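Local coordinates for protein Exo-arabinanase (Penicillium chrysogenum, PDB 3A72) that probably hydrolyses alpha-1,5-linked arabinan from the chain ends as an exo-acting glycosyl hydrolase, here holding arabinofuranose units in its glycan pocket, at residues A[206-214]-A[266-274]; A[276-284]-A[294-303]. One frame throughout, in Å; residues are numbered along the deposited sequence.

Contact 1 (A[206-214]-A[266-274]); sequences GMPVVTKLP and SSPYAVWTP. With AHR (alpha-L-arabinofuranose), chain B.
Two aromatic rings of 266-274 each take an aliphatic group of 206-214 over one face. Val209 CG1 stands 3.9 Å from the centroid of the Tyr269 ring and only 4° off its normal, a CH-pi contact centred on the ring. Trp272 receives Pro214 CD, 3.6 Å from the centroid of its five-membered ring and offset toward the rim; Pro274 N of the same segment lies over the opposite indole face. Leu213 CD2 comes obliquely to Trp272 CD1, and the indole NE1 is hydrogen-bonded to Asn279 O, outside the two segments.

Strands 206-212 and 269-273 run almost parallel, 7° apart, with axes 6.0 Å from each other at closest approach. They are the first strands of successive four-stranded sheets, neighbouring blades of what the six such sheets identify as a six-bladed beta-propeller. With CG1 anti to the backbone N (chi1 172°), Val209 sends that methyl over the tyrosine and CG2 to 3.4 Å from Pro268 O. Thr211 settles against the Ala270-Trp272 backbone. Nearer the ligand, Met207 bends at chi3, and its SD lies 3.5 Å from Ser267 CB, while its CG is 3.5 Å from AHR O2.

The sheet edges are joined by side-chain packing and a single water, which donates to Val210 O at 2.8 Å and to Ala270 O. Chemically, this blade interface relies on apolar and CH-pi contacts, with water satisfying two facing carbonyls, and its Met207 end also forms part of the glycan pocket.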
loop_
_atom_site.group_PDB
_atom_site.type_symbol
_atom_site.label_atom_id
_atom_site.label_comp_id
_atom_site.label_asym_id
_atom_site.label_seq_id
_atom_site.Cartn_x
_atom_site.Cartn_y
_atom_site.Cartn_z
ATOM N N GLY A 206 -8.845 -8.097 -3.146
ATOM C CA GLY A 206 -7.602 -7.482 -3.593
ATOM C C GLY A 206 -7.106 -6.443 -2.629
ATOM O O GLY A 206 -7.794 -5.936 -1.746
ATOM N N MET A 207 -5.845 -6.034 -2.859
ATOM C CA MET A 207 -5.221 -4.857 -2.305
ATOM C C MET A 207 -4.981 -4.974 -0.806
ATOM O O MET A 207 -5.484 -4.208 -0.003
ATOM C CB MET A 207 -6.021 -3.593 -2.623
ATOM C CG MET A 207 -6.336 -3.484 -4.123
ATOM S SD MET A 207 -6.905 -1.852 -4.672
ATOM C CE MET A 207 -5.330 -0.985 -4.755
ATOM N N PRO A 208 -4.126 -5.948 -0.398
ATOM C CA PRO A 208 -3.924 -6.193 1.038
ATOM C C PRO A 208 -3.034 -5.161 1.676
ATOM O O PRO A 208 -1.934 -4.853 1.165
ATOM C CB PRO A 208 -3.255 -7.579 1.046
ATOM C CG PRO A 208 -2.482 -7.624 -0.274
ATOM C CD PRO A 208 -3.353 -6.871 -1.254
ATOM N N VAL A 209 -3.459 -4.675 2.852
ATOM C CA VAL A 209 -2.656 -3.763 3.641
ATOM C C VAL A 209 -2.753 -4.241 5.099
ATOM O O VAL A 209 -3.848 -4.598 5.549
ATOM C CB VAL A 209 -3.092 -2.301 3.470
ATOM C CG1 VAL A 209 -2.381 -1.368 4.450
ATOM C CG2 VAL A 209 -2.893 -1.837 2.035
ATOM N N VAL A 210 -1.641 -4.241 5.838
ATOM C CA VAL A 210 -1.620 -4.820 7.195
ATOM C C VAL A 210 -1.093 -3.778 8.157
ATOM O O VAL A 210 -0.139 -3.047 7.846
ATOM C CB VAL A 210 -0.763 -6.084 7.232
ATOM C CG1 VAL A 210 -0.772 -6.712 8.611
ATOM C CG2 VAL A 210 -1.238 -7.090 6.214
ATOM N N THR A 211 -1.639 -3.752 9.355
ATOM C CA THR A 211 -1.048 -2.996 10.467
ATOM C C THR A 211 -1.101 -3.855 11.724
ATOM O O THR A 211 -2.114 -4.489 12.035
ATOM C CB THR A 211 -1.715 -1.624 10.632
ATOM O OG1 THR A 211 -0.941 -0.833 11.569
ATOM C CG2 THR A 211 -3.112 -1.630 11.154
ATOM N N LYS A 212 -0.007 -3.854 12.504
ATOM C CA LYS A 212 0.050 -4.589 13.743
ATOM C C LYS A 212 -0.576 -3.794 14.882
ATOM O O LYS A 212 -0.293 -2.603 15.081
ATOM C CB LYS A 212 1.514 -4.918 14.071
ATOM C CG LYS A 212 1.640 -5.919 15.202
ATOM C CD LYS A 212 3.098 -6.302 15.459
ATOM C CE LYS A 212 3.200 -7.444 16.476
ATOM N NZ LYS A 212 4.612 -7.758 16.733
ATOM N N LEU A 213 -1.407 -4.443 15.678
ATOM C CA LEU A 213 -2.095 -3.832 16.793
ATOM C C LEU A 213 -1.335 -4.067 18.100
ATOM O O LEU A 213 -0.492 -4.986 18.186
ATOM C CB LEU A 213 -3.495 -4.457 16.896
ATOM C CG LEU A 213 -4.354 -4.313 15.623
ATOM C CD1 LEU A 213 -5.747 -4.867 15.855
ATOM C CD2 LEU A 213 -4.402 -2.880 15.125
ATOM N N PRO A 214 -1.594 -3.263 19.116
ATOM C CA PRO A 214 -0.767 -3.311 20.344
ATOM C C PRO A 214 -0.941 -4.566 21.185
ATOM O O PRO A 214 -0.133 -4.786 22.069
ATOM C CB PRO A 214 -1.207 -2.036 21.106
ATOM C CG PRO A 214 -2.630 -1.788 20.599
ATOM C CD PRO A 214 -2.487 -2.084 19.117
ATOM N N SER A 266 -13.211 0.201 -2.033
ATOM C CA SER A 266 -11.992 0.168 -2.839
ATOM C C SER A 266 -10.725 0.498 -2.024
ATOM O O SER A 266 -10.719 1.328 -1.097
ATOM C CB SER A 266 -12.053 1.069 -4.038
ATOM O OG SER A 266 -13.070 0.669 -4.952
ATOM N N SER A 267 -9.628 -0.164 -2.442
ATOM C CA SER A 267 -8.271 0.251 -2.174
ATOM C C SER A 267 -8.022 0.802 -0.781
ATOM O O SER A 267 -7.726 1.991 -0.619
ATOM C CB SER A 267 -7.808 1.250 -3.230
ATOM O OG SER A 267 -8.441 2.509 -3.138
ATOM N N PRO A 268 -8.088 -0.045 0.222
ATOM C CA PRO A 268 -7.934 0.441 1.604
ATOM C C PRO A 268 -6.495 0.708 1.980
ATOM O O PRO A 268 -5.537 0.167 1.418
ATOM C CB PRO A 268 -8.447 -0.752 2.429
ATOM C CG PRO A 268 -8.048 -1.958 1.596
ATOM C CD PRO A 268 -8.306 -1.513 0.180
ATOM N N TYR A 269 -6.339 1.494 3.041
ATOM C CA TYR A 269 -5.076 1.615 3.747
ATOM C C TYR A 269 -5.416 1.648 5.236
ATOM O O TYR A 269 -6.411 2.261 5.620
ATOM C CB TYR A 269 -4.275 2.861 3.291
ATOM C CG TYR A 269 -2.772 2.602 3.418
ATOM C CD1 TYR A 269 -2.050 2.205 2.296
ATOM C CD2 TYR A 269 -2.083 2.690 4.627
ATOM C CE1 TYR A 269 -0.706 1.941 2.372
ATOM C CE2 TYR A 269 -0.748 2.392 4.704
ATOM C CZ TYR A 269 -0.060 2.027 3.580
ATOM O OH TYR A 269 1.288 1.714 3.601
ATOM N N ALA A 270 -4.609 1.023 6.074
ATOM C CA ALA A 270 -4.845 0.998 7.525
ATOM C C ALA A 270 -3.527 1.262 8.259
ATOM O O ALA A 270 -2.480 0.736 7.861
ATOM C CB ALA A 270 -5.367 -0.337 7.980
ATOM N N VAL A 271 -3.620 1.990 9.349
ATOM C CA VAL A 271 -2.523 2.288 10.263
ATOM C C VAL A 271 -3.083 2.263 11.702
ATOM O O VAL A 271 -4.288 2.243 11.895
ATOM C CB VAL A 271 -1.863 3.654 9.953
ATOM C CG1 VAL A 271 -1.183 3.604 8.614
ATOM C CG2 VAL A 271 -2.859 4.797 10.061
ATOM N N TRP A 272 -2.177 2.304 12.650
ATOM C CA TRP A 272 -2.521 2.353 14.066
ATOM C C TRP A 272 -1.646 3.399 14.765
ATOM O O TRP A 272 -0.463 3.461 14.534
ATOM C CB TRP A 272 -2.382 0.960 14.716
ATOM C CG TRP A 272 -2.643 1.008 16.201
ATOM C CD1 TRP A 272 -3.815 0.882 16.831
ATOM C CD2 TRP A 272 -1.667 1.218 17.232
ATOM N NE1 TRP A 272 -3.677 0.998 18.193
ATOM C CE2 TRP A 272 -2.344 1.206 18.466
ATOM C CE3 TRP A 272 -0.283 1.408 17.227
ATOM C CZ2 TRP A 272 -1.711 1.380 19.683
ATOM C CZ3 TRP A 272 0.375 1.588 18.437
ATOM C CH2 TRP A 272 -0.337 1.562 19.626
ATOM N N THR A 273 -2.306 4.177 15.655
ATOM C CA THR A 273 -1.586 5.124 16.526
ATOM C C THR A 273 -1.875 4.776 17.983
ATOM O O THR A 273 -2.992 4.403 18.309
ATOM C CB THR A 273 -2.040 6.566 16.265
ATOM O OG1 THR A 273 -1.380 7.411 17.225
ATOM C CG2 THR A 273 -3.524 6.758 16.364
ATOM N N PRO A 274 -0.912 5.031 18.889
ATOM C CA PRO A 274 -1.256 4.996 20.302
ATOM C C PRO A 274 -2.249 6.033 20.759
ATOM O O PRO A 274 -2.824 5.881 21.836
ATOM C CB PRO A 274 0.141 5.281 20.987
ATOM C CG PRO A 274 1.161 4.993 19.935
ATOM C CD PRO A 274 0.530 5.301 18.645
HETATM O O5 AHR B . -5.703 -2.602 -11.509
HETATM C C5 AHR B . -5.336 -3.770 -10.706
HETATM C C4 AHR B . -6.529 -4.166 -9.882
HETATM O O4 AHR B . -6.744 -3.150 -8.893
HETATM C C3 AHR B . -6.309 -5.460 -9.107
HETATM O O3 AHR B . -6.717 -6.581 -9.912
HETATM C C2 AHR B . -7.219 -5.256 -7.871
HETATM O O2 AHR B . -6.715 -5.882 -6.692
HETATM C C1 AHR B . -7.340 -3.739 -7.732
HETATM O O1 AHR B . -8.738 -3.335 -7.783
HETATM O O HOH W 1 0.048 -0.253 7.496
#

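Contact 2 (A[276-284]-A[294-303]); sequences GGENGTIIV and INKALGEGEW
Strands 281-285 and 292-295 form an antiparallel beta hairpin, in which Ile282 and Asn295 make a hydrogen-bonded pair (CA to CA 5.1 Å) and Ile283 and Ile294 a non-hydrogen-bonded one. The evidence for the register is reciprocal: Ile282 N donates to Asn295 O with an N-H...O angle of 161°, and Asn295 N returns a more bent bond, 141° at the hydrogen, to Ile282 O.

On the sheet face carrying Ile282, the isoleucine brings CG2 to the edge of the Trp303 indole, 3.6 Å from CH2, and its CD1 reaches the Leu298-Gly299 peptide. Val284 CG2 also meets Trp303, obliquely at CZ3, and Asn295 CB lies over one indole face, offset toward the rim. Ile283 and Ile294 lie side by side on the other face of the sheet.

Beyond the strands, the Leu298 and Asn279 side chains cross at about a right angle, with Leu298 CD1 3.7 Å from Asn279 OD1. One water ties together Asn279 N, Gly280 O and Lys296 O. The Lys296 chain, extended beyond CG (chi2 -173°), runs beside Thr281, and NZ donates a hydrogen bond to Gly276 O at 3.0 Å, in the plane of that carbonyl and on a lone pair; NZ has a second partner in Leu355 O.

Asn295 organises its own loop. Its ND2 donates to Glu300 O, while OD1 accepts from Ala297 N at 2.8 Å, an Asx turn, and also, from the opposite face of the amide, from Gly299 N at 2.9 Å.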
loop_
_atom_site.group_PDB
_atom_site.type_symbol
_atom_site.label_atom_id
_atom_site.label_comp_id
_atom_site.label_asym_id
_atom_site.label_seq_id
_atom_site.Cartn_x
_atom_site.Cartn_y
_atom_site.Cartn_z
ATOM N N GLY A 276 -5.561 8.395 21.178
ATOM C CA GLY A 276 -6.988 8.273 21.157
ATOM C C GLY A 276 -7.669 7.473 22.199
ATOM O O GLY A 276 -8.901 7.528 22.319
ATOM N N GLY A 277 -6.914 6.686 22.972
ATOM C CA GLY A 277 -7.460 5.870 24.031
ATOM C C GLY A 277 -6.491 4.765 24.416
ATOM O O GLY A 277 -5.387 4.640 23.840
ATOM N N GLU A 278 -6.920 3.917 25.350
ATOM C CA GLU A 278 -6.058 2.893 25.915
ATOM C C GLU A 278 -5.611 1.856 24.895
ATOM O O GLU A 278 -4.578 1.246 25.051
ATOM C CB GLU A 278 -6.812 2.222 27.048
ATOM C CG GLU A 278 -6.158 0.905 27.424
ATOM C CD GLU A 278 -7.110 -0.190 27.836
ATOM O OE1 GLU A 278 -8.336 -0.265 27.581
ATOM O OE2 GLU A 278 -6.547 -1.090 28.490
ATOM N N ASN A 279 -6.417 1.612 23.849
ATOM C CA ASN A 279 -6.066 0.688 22.770
ATOM C C ASN A 279 -5.540 1.404 21.538
ATOM O O ASN A 279 -5.451 0.783 20.466
ATOM C CB ASN A 279 -7.323 -0.140 22.427
ATOM C CG ASN A 279 -7.582 -1.235 23.451
ATOM O OD1 ASN A 279 -6.682 -1.811 23.992
ATOM N ND2 ASN A 279 -8.763 -1.717 23.639
ATOM N N GLY A 280 -5.274 2.702 21.636
ATOM C CA GLY A 280 -4.976 3.497 20.471
ATOM C C GLY A 280 -6.146 3.496 19.510
ATOM O O GLY A 280 -7.261 3.190 19.839
ATOM N N THR A 281 -5.827 3.853 18.261
ATOM C CA THR A 281 -6.807 4.030 17.211
ATOM C C THR A 281 -6.288 3.414 15.918
ATOM O O THR A 281 -5.212 3.773 15.463
ATOM C CB THR A 281 -7.125 5.521 17.006
ATOM O OG1 THR A 281 -7.480 6.126 18.271
ATOM C CG2 THR A 281 -8.302 5.722 16.093
ATOM N N ILE A 282 -7.109 2.571 15.317
ATOM C CA ILE A 282 -6.890 2.129 13.933
ATOM C C ILE A 282 -7.530 3.170 13.039
ATOM O O ILE A 282 -8.673 3.599 13.294
ATOM C CB ILE A 282 -7.482 0.731 13.651
ATOM C CG1 ILE A 282 -7.069 -0.310 14.673
ATOM C CG2 ILE A 282 -7.112 0.288 12.224
ATOM C CD1 ILE A 282 -7.830 -1.614 14.553
ATOM N N ILE A 283 -6.831 3.577 11.985
ATOM C CA ILE A 283 -7.313 4.597 11.039
ATOM C C ILE A 283 -7.271 3.974 9.660
ATOM O O ILE A 283 -6.225 3.425 9.246
ATOM C CB ILE A 283 -6.480 5.858 11.139
ATOM C CG1 ILE A 283 -6.375 6.356 12.573
ATOM C CG2 ILE A 283 -7.078 6.942 10.200
ATOM C CD1 ILE A 283 -5.456 7.553 12.723
ATOM N N VAL A 284 -8.392 4.026 8.947
ATOM C CA VAL A 284 -8.560 3.436 7.643
ATOM C C VAL A 284 -9.016 4.484 6.636
ATOM O O VAL A 284 -9.878 5.352 6.922
ATOM C CB VAL A 284 -9.576 2.267 7.704
ATOM C CG1 VAL A 284 -10.128 1.860 6.316
ATOM C CG2 VAL A 284 -8.932 1.077 8.380
ATOM N N ILE A 294 -12.260 5.524 11.811
ATOM C CA ILE A 294 -11.434 5.196 12.944
ATOM C C ILE A 294 -12.093 4.182 13.853
ATOM O O ILE A 294 -13.323 4.048 13.928
ATOM C CB ILE A 294 -11.008 6.474 13.714
ATOM C CG1 ILE A 294 -12.180 7.154 14.479
ATOM C CG2 ILE A 294 -10.328 7.438 12.765
ATOM C CD1 ILE A 294 -11.731 8.273 15.394
ATOM N N ASN A 295 -11.247 3.498 14.645
ATOM C CA ASN A 295 -11.749 2.475 15.572
ATOM C C ASN A 295 -10.825 2.423 16.782
ATOM O O ASN A 295 -9.599 2.132 16.642
ATOM C CB ASN A 295 -11.828 1.128 14.882
ATOM C CG ASN A 295 -12.581 0.126 15.694
ATOM O OD1 ASN A 295 -12.137 -0.236 16.799
ATOM N ND2 ASN A 295 -13.673 -0.388 15.187
ATOM N N LYS A 296 -11.372 2.708 17.963
ATOM C CA LYS A 296 -10.625 2.797 19.230
ATOM C C LYS A 296 -10.761 1.513 20.034
ATOM O O LYS A 296 -10.395 1.502 21.222
ATOM C CB LYS A 296 -11.125 3.998 20.022
ATOM C CG LYS A 296 -10.808 5.307 19.327
ATOM C CD LYS A 296 -11.169 6.499 20.205
ATOM C CE LYS A 296 -10.781 7.824 19.579
ATOM N NZ LYS A 296 -10.925 8.900 20.649
ATOM N N ALA A 297 -11.287 0.464 19.427
ATOM C CA ALA A 297 -11.543 -0.810 20.086
ATOM C C ALA A 297 -10.972 -1.972 19.294
ATOM O O ALA A 297 -11.556 -3.068 19.244
ATOM C CB ALA A 297 -13.022 -0.976 20.345
ATOM N N LEU A 298 -9.812 -1.750 18.666
ATOM C CA LEU A 298 -9.058 -2.836 18.020
ATOM C C LEU A 298 -9.852 -3.528 16.912
ATOM O O LEU A 298 -9.547 -4.665 16.548
ATOM C CB LEU A 298 -8.536 -3.843 19.063
ATOM C CG LEU A 298 -7.621 -3.209 20.122
ATOM C CD1 LEU A 298 -7.357 -4.193 21.259
ATOM C CD2 LEU A 298 -6.326 -2.734 19.481
ATOM N N GLY A 299 -10.810 -2.816 16.307
ATOM C CA GLY A 299 -11.613 -3.419 15.260
ATOM C C GLY A 299 -12.951 -3.945 15.721
ATOM O O GLY A 299 -13.759 -4.439 14.899
ATOM N N GLU A 300 -13.274 -3.838 17.013
ATOM C CA GLU A 300 -14.608 -4.177 17.515
ATOM C C GLU A 300 -15.631 -3.145 17.142
ATOM O O GLU A 300 -15.334 -1.974 16.903
ATOM C CB GLU A 300 -14.578 -4.299 19.062
ATOM C CG GLU A 300 -13.693 -5.432 19.577
ATOM C CD GLU A 300 -13.831 -5.659 21.067
ATOM O OE1 GLU A 300 -14.012 -4.658 21.826
ATOM O OE2 GLU A 300 -13.714 -6.822 21.507
ATOM N N GLY A 301 -16.892 -3.559 17.147
ATOM C CA GLY A 301 -17.990 -2.629 16.956
ATOM C C GLY A 301 -18.024 -2.008 15.580
ATOM O O GLY A 301 -17.763 -2.655 14.578
ATOM N N GLU A 302 -18.401 -0.740 15.554
ATOM C CA GLU A 302 -18.522 0.058 14.355
ATOM C C GLU A 302 -17.434 1.124 14.344
ATOM O O GLU A 302 -16.873 1.522 15.373
ATOM C CB GLU A 302 -19.884 0.706 14.255
ATOM C CG GLU A 302 -20.984 -0.347 14.119
ATOM C CD GLU A 302 -22.363 0.149 14.082
ATOM O OE1 GLU A 302 -22.543 1.363 14.376
ATOM O OE2 GLU A 302 -23.331 -0.691 13.875
ATOM N N TRP A 303 -17.148 1.623 13.155
ATOM C CA TRP A 303 -16.139 2.611 12.898
ATOM C C TRP A 303 -16.749 3.991 12.836
ATOM O O TRP A 303 -17.884 4.172 12.384
ATOM C CB TRP A 303 -15.450 2.286 11.532
ATOM C CG TRP A 303 -14.673 1.011 11.632
ATOM C CD1 TRP A 303 -15.200 -0.253 11.821
ATOM C CD2 TRP A 303 -13.247 0.862 11.565
ATOM N NE1 TRP A 303 -14.154 -1.180 11.899
ATOM C CE2 TRP A 303 -12.963 -0.502 11.735
ATOM C CE3 TRP A 303 -12.189 1.779 11.369
ATOM C CZ2 TRP A 303 -11.663 -0.993 11.740
ATOM C CZ3 TRP A 303 -10.897 1.290 11.370
ATOM C CH2 TRP A 303 -10.653 -0.074 11.548
HETATM O O HOH W 2 -8.367 3.170 22.398
HETATM O O HOH W 3 -11.055 0.501 23.538
HETATM O O HOH W 4 -7.995 0.475 18.420
#

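How the contacts relate
Contact 1 closes before contact 2 opens along the chain, and their centres lie 12 Å apart. Contact 1 joins two sheets, through strands 204-212 and 269-273, whereas contact 2 lies within the second of them. Strand 269-273 is next to strand 281-285 there: Val271 O is 2.9 Å from Ile283 N and Thr273 O 2.9 Å from Thr281 N, both probable hydrogen bonds. Trp272 CD1 also packs on Thr281 O. The distances to the chain centre, about 9 Å for the centre of contact 1 and 20 Å for that of contact 2, are consistent with contact 2 lying farther out. The pocket residues belong to the blade of 204-212, and contact 2 continues the neighbouring blade outward.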